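Local coordinates for PDZ domain protein (Parabacteroides distasonis, PDB 4L8N) that is of unknown function but carries PDZ domains at both its N-terminal and C-terminal ends around a DUF4136 domain, and binds magnesium, at residues A334-P338 and N432-G436; N426-F431 and V442-I448. All coordinates share one frame; numbering follows the deposited sequence.

Contact 1: residues A334-P338 and N432-G436; sequences AGIRP and NIKRG
Ile336 and Arg337 face Ile433 and Arg435 across CA separations of 8.3 Å and 9.0 Å, respectively, too wide for backbone pairing, so the turn after helix 330-333 meets strand 429-435 through side chains and one carbonyl group. That carbonyl belongs to Gly335, which ends the helix in a Schellman motif; at its positive phi, a side chain would be jammed against the preceding carbonyl oxygen. Arg435 supplies the donor. Its CG lies between the backbone N and the carbonyl carbon (chi1 43°), and a bend at chi3 brings the guanidinium edge-on to the turn. NH2 of Arg435 then donates to Gly335 O at 2.8 Å, nearly straight at 165°, with the oxygen close to the guanidinium plane. The same NH2 lies 3.3 Å from Arg337 N, but both are donors; the carboxylate of Asp340 reconciles them, accepting from Arg337 N and forming a salt bridge to Arg435 NE. The Arg337 side chain runs alongside that of Arg435, its CB 3.6 Å from Arg435 NH2. Beyond CB the Arg337 chain bends at chi2 (-63°), and NH1 returns to Ile336 O at 2.9 Å, approaching from above the carbonyl plane; NH1 also bonds to Tyr332 O, and the guanidinium makes a cation-pi contact with Tyr332. With an alanine in place of this arginine, Tyr332 is likely to lose its cationic partner and the Ile336 carbonyl its side-chain donor. Deeper in, Ile336 CD1 touches Ile433 CG2 at 3.8 Å, both residues buried. The arrangement is a Schellman-terminated helix whose following loop packs on a beta hairpin, in what is probably the C-terminal PDZ domain.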
loop_
_atom_site.group_PDB
_atom_site.type_symbol
_atom_site.label_atom_id
_atom_site.label_comp_id
_atom_site.label_asym_id
_atom_site.label_seq_id
_atom_site.Cartn_x
_atom_site.Cartn_y
_atom_site.Cartn_z
ATOM N N ALA A 334 54.643 16.006 -2.633
ATOM C CA ALA A 334 55.152 17.074 -3.506
ATOM C C ALA A 334 55.950 18.109 -2.714
ATOM O O ALA A 334 56.677 18.898 -3.311
ATOM C CB ALA A 334 54.001 17.752 -4.234
ATOM N N GLY A 335 55.802 18.109 -1.391
ATOM C CA GLY A 335 56.527 19.015 -0.510
ATOM C C GLY A 335 55.815 20.281 -0.074
ATOM O O GLY A 335 56.454 21.199 0.448
ATOM N N ILE A 336 54.494 20.361 -0.289
ATOM C CA ILE A 336 53.702 21.519 0.151
ATOM C C ILE A 336 53.592 21.418 1.667
ATOM O O ILE A 336 53.443 20.308 2.186
ATOM C CB ILE A 336 52.310 21.563 -0.561
ATOM C CG1 ILE A 336 52.464 21.597 -2.108
ATOM C CG2 ILE A 336 51.401 22.696 -0.031
ATOM C CD1 ILE A 336 53.159 22.830 -2.686
ATOM N N ARG A 337 53.709 22.539 2.379
ATOM C CA ARG A 337 53.615 22.484 3.832
ATOM C C ARG A 337 52.663 23.580 4.371
ATOM O O ARG A 337 52.484 24.588 3.683
ATOM C CB ARG A 337 55.032 22.589 4.480
ATOM C CG ARG A 337 55.965 21.380 4.222
ATOM C CD ARG A 337 55.494 20.031 4.806
ATOM N NE ARG A 337 56.460 18.958 4.534
ATOM C CZ ARG A 337 56.400 18.115 3.504
ATOM N NH1 ARG A 337 55.383 18.167 2.649
ATOM N NH2 ARG A 337 57.349 17.201 3.329
ATOM N N PRO A 338 52.064 23.423 5.597
ATOM C CA PRO A 338 51.189 24.488 6.138
ATOM C C PRO A 338 51.862 25.857 6.180
ATOM O O PRO A 338 53.092 25.938 6.242
ATOM C CB PRO A 338 50.882 24.008 7.554
ATOM C CG PRO A 338 51.006 22.531 7.482
ATOM C CD PRO A 338 52.135 22.278 6.532
ATOM N N ASN A 432 52.037 26.982 -7.870
ATOM C CA ASN A 432 53.048 28.027 -7.696
ATOM C C ASN A 432 52.916 28.574 -6.299
ATOM O O ASN A 432 51.941 29.270 -6.003
ATOM C CB ASN A 432 52.880 29.142 -8.734
ATOM C CG ASN A 432 53.290 28.738 -10.111
ATOM O OD1 ASN A 432 52.481 28.263 -10.914
ATOM N ND2 ASN A 432 54.565 28.910 -10.404
ATOM N N ILE A 433 53.849 28.205 -5.416
ATOM C CA ILE A 433 53.786 28.641 -4.026
ATOM C C ILE A 433 54.942 29.620 -3.695
ATOM O O ILE A 433 55.874 29.795 -4.492
ATOM C CB ILE A 433 53.720 27.432 -3.031
ATOM C CG1 ILE A 433 55.019 26.595 -3.019
ATOM C CG2 ILE A 433 52.483 26.553 -3.287
ATOM C CD1 ILE A 433 55.563 26.325 -1.677
ATOM N N LYS A 434 54.838 30.275 -2.527
ATOM C CA LYS A 434 55.824 31.210 -2.005
ATOM C C LYS A 434 55.881 31.088 -0.484
ATOM O O LYS A 434 54.911 31.440 0.194
ATOM C CB LYS A 434 55.502 32.653 -2.436
ATOM N N ARG A 435 56.988 30.528 0.049
ATOM C CA ARG A 435 57.191 30.421 1.500
ATOM C C ARG A 435 58.272 31.437 1.902
ATOM O O ARG A 435 59.463 31.230 1.653
ATOM C CB ARG A 435 57.491 28.984 1.997
ATOM C CG ARG A 435 58.468 28.137 1.186
ATOM C CD ARG A 435 58.737 26.793 1.860
ATOM N NE ARG A 435 57.586 25.889 1.788
ATOM C CZ ARG A 435 57.652 24.592 1.498
ATOM N NH1 ARG A 435 58.824 24.017 1.256
ATOM N NH2 ARG A 435 56.547 23.859 1.448
ATOM N N GLY A 436 57.817 32.564 2.449
ATOM C CA GLY A 436 58.671 33.685 2.818
ATOM C C GLY A 436 58.913 34.536 1.590
ATOM O O GLY A 436 58.020 35.272 1.163
#

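Contact 2: residues N426-F431 and V442-I448; sequences NNACTF and VIIRPTI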
loop_
_atom_site.group_PDB
_atom_site.type_symbol
_atom_site.label_atom_id
_atom_site.label_comp_id
_atom_site.label_asym_id
_atom_site.label_seq_id
_atom_site.Cartn_x
_atom_site.Cartn_y
_atom_site.Cartn_z
ATOM N N ASN A 426 46.086 15.918 -19.592
ATOM C CA ASN A 426 47.000 15.991 -18.475
ATOM C C ASN A 426 46.293 16.461 -17.213
ATOM O O ASN A 426 46.010 17.661 -17.047
ATOM C CB ASN A 426 48.168 16.918 -18.829
ATOM C CG ASN A 426 49.197 17.034 -17.747
ATOM O OD1 ASN A 426 49.650 16.027 -17.179
ATOM N ND2 ASN A 426 49.572 18.273 -17.439
ATOM N N ASN A 427 46.050 15.493 -16.304
ATOM C CA ASN A 427 45.400 15.722 -15.019
ATOM C C ASN A 427 46.384 16.317 -13.980
ATOM O O ASN A 427 45.941 16.773 -12.939
ATOM C CB ASN A 427 44.754 14.433 -14.505
ATOM C CG ASN A 427 43.747 14.638 -13.389
ATOM O OD1 ASN A 427 42.926 15.556 -13.420
ATOM N ND2 ASN A 427 43.805 13.800 -12.362
ATOM N N ALA A 428 47.683 16.391 -14.286
ATOM C CA ALA A 428 48.675 16.980 -13.382
ATOM C C ALA A 428 48.520 18.514 -13.308
ATOM O O ALA A 428 48.479 19.196 -14.335
ATOM C CB ALA A 428 50.071 16.603 -13.825
ATOM N N CYS A 429 48.397 19.045 -12.082
ATOM C CA CYS A 429 48.158 20.468 -11.813
ATOM C C CYS A 429 49.420 21.133 -11.321
ATOM O O CYS A 429 50.179 20.542 -10.553
ATOM C CB CYS A 429 47.013 20.642 -10.817
ATOM S SG CYS A 429 45.553 19.609 -11.166
ATOM N N THR A 430 49.648 22.367 -11.774
ATOM C CA THR A 430 50.817 23.161 -11.409
ATOM C C THR A 430 50.454 24.055 -10.249
ATOM O O THR A 430 49.510 24.838 -10.340
ATOM C CB THR A 430 51.327 23.958 -12.628
ATOM O OG1 THR A 430 51.770 23.044 -13.635
ATOM C CG2 THR A 430 52.451 24.908 -12.280
ATOM N N PHE A 431 51.205 23.935 -9.159
ATOM C CA PHE A 431 51.016 24.764 -7.975
ATOM C C PHE A 431 52.251 25.655 -7.780
ATOM O O PHE A 431 53.370 25.151 -7.630
ATOM C CB PHE A 431 50.722 23.911 -6.731
ATOM C CG PHE A 431 49.303 23.399 -6.585
ATOM C CD1 PHE A 431 48.892 22.236 -7.238
ATOM C CD2 PHE A 431 48.394 24.042 -5.750
ATOM C CE1 PHE A 431 47.598 21.735 -7.061
ATOM C CE2 PHE A 431 47.104 23.535 -5.572
ATOM C CZ PHE A 431 46.718 22.387 -6.227
ATOM N N VAL A 442 55.568 23.399 -8.094
ATOM C CA VAL A 442 55.535 21.951 -7.972
ATOM C C VAL A 442 54.334 21.422 -8.773
ATOM O O VAL A 442 53.294 22.077 -8.846
ATOM C CB VAL A 442 55.582 21.468 -6.488
ATOM C CG1 VAL A 442 54.227 21.557 -5.796
ATOM C CG2 VAL A 442 56.162 20.060 -6.376
ATOM N N ILE A 443 54.519 20.276 -9.431
ATOM C CA ILE A 443 53.465 19.659 -10.226
ATOM C C ILE A 443 52.857 18.567 -9.378
ATOM O O ILE A 443 53.562 17.632 -8.979
ATOM C CB ILE A 443 53.936 19.135 -11.606
ATOM C CG1 ILE A 443 54.946 20.064 -12.324
ATOM C CG2 ILE A 443 52.764 18.755 -12.469
ATOM C CD1 ILE A 443 54.595 21.574 -12.495
ATOM N N ILE A 444 51.559 18.705 -9.063
ATOM C CA ILE A 444 50.891 17.734 -8.219
ATOM C C ILE A 444 49.970 16.904 -9.070
ATOM O O ILE A 444 49.030 17.443 -9.642
ATOM C CB ILE A 444 50.146 18.406 -7.026
ATOM C CG1 ILE A 444 51.120 19.229 -6.143
ATOM C CG2 ILE A 444 49.410 17.346 -6.201
ATOM C CD1 ILE A 444 50.503 19.976 -4.929
ATOM N N ARG A 445 50.245 15.601 -9.189
ATOM C CA ARG A 445 49.300 14.739 -9.865
ATOM C C ARG A 445 48.329 14.283 -8.790
ATOM O O ARG A 445 48.741 13.610 -7.839
ATOM C CB ARG A 445 49.910 13.566 -10.627
ATOM C CG ARG A 445 48.807 12.896 -11.448
ATOM C CD ARG A 445 49.283 11.748 -12.287
ATOM N NE ARG A 445 49.827 12.182 -13.564
ATOM C CZ ARG A 445 49.132 12.293 -14.683
ATOM N NH1 ARG A 445 47.838 12.007 -14.702
ATOM N NH2 ARG A 445 49.725 12.680 -15.797
ATOM N N PRO A 446 47.056 14.708 -8.852
ATOM C CA PRO A 446 46.135 14.331 -7.793
ATOM C C PRO A 446 45.681 12.898 -7.932
ATOM O O PRO A 446 45.854 12.252 -8.984
ATOM C CB PRO A 446 44.956 15.302 -7.991
ATOM C CG PRO A 446 45.387 16.279 -9.032
ATOM C CD PRO A 446 46.374 15.544 -9.856
ATOM N N THR A 447 45.085 12.413 -6.851
ATOM C CA THR A 447 44.444 11.112 -6.813
ATOM C C THR A 447 42.976 11.412 -6.917
ATOM O O THR A 447 42.533 12.497 -6.541
ATOM C CB THR A 447 44.847 10.314 -5.585
ATOM O OG1 THR A 447 44.672 11.108 -4.406
ATOM C CG2 THR A 447 46.269 9.783 -5.686
ATOM N N ILE A 448 42.229 10.490 -7.469
ATOM C CA ILE A 448 40.820 10.724 -7.690
ATOM C C ILE A 448 40.053 10.069 -6.552
ATOM O O ILE A 448 40.128 8.845 -6.326
ATOM C CB ILE A 448 40.405 10.264 -9.123
ATOM C CG1 ILE A 448 41.090 11.181 -10.189
ATOM C CG2 ILE A 448 38.894 10.252 -9.295
ATOM C CD1 ILE A 448 40.842 10.847 -11.658
#
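Phe431 swings its CG opposite the carbonyl carbon (chi1 -79°) and Ile444 extends CD1 fully (chi2 179°), which brings the methyl to 3.6 Å from Phe431 CD1, the two side chains crossing at about a right angle. They share one face of an antiparallel beta hairpin, formed by strands 429-435 and 438-456 and probably part of the C-terminal PDZ domain. Two hydrogen-bonded pairs, Cys429 with Ile444 and Phe431 with Val442, flank the non-hydrogen-bonded pair of Thr430 with Ile443. Within the first, Ile444 N donates to Cys429 O at 2.7 Å and Cys429 N returns a bond to Ile444 O at 3.0 Å. The buried Phe431 ring is further enclosed by an edge-to-face contact with Tyr413, while Ile444 packs against helix 330-333.

On the other face, Ile443 lies alongside Thr430, its CD1 3.4 Å from Thr430 OG1; its second branch, CG2, meets Ala428 CB at 3.7 Å. Past the paired residues, Pro446 continues the contact: its CG lies 4.0 Å from Cys429 SG, and its CD is 3.3 Å from Asn427 O. Asn427 OD1 is hydrogen-bonded to ND2 of Asn308 on strand 298-309, the neighbour of strand 438-456 in the sheet. Arg445, bent at chi3, folds its guanidinium back over the other segment, leaving Ala428 N 4.3 Å above the centre of one face.

How the contacts relate
Following the chain from its N terminus, residues 334-338 leave the short helix 330-333, and their partners come after 93 intervening residues, when 432-436 closes the long excursion of contact 1. Residues 426-431 of contact 2 run directly into 432-436 on the same strand; 442-448 then closes the second, much shorter span of ten residues, mostly strand, round the hairpin turn. The segments therefore alternate, and the contacts cross rather than nest. They also touch: Ile336 CD1 packs 3.5 Å from Val442 CG1, and Ala334 CB lies 3.8 Å from Ile444 CG1. Together they tie the turn after helix 330-333 to both strands of the hairpin, their centres about 14 Å apart.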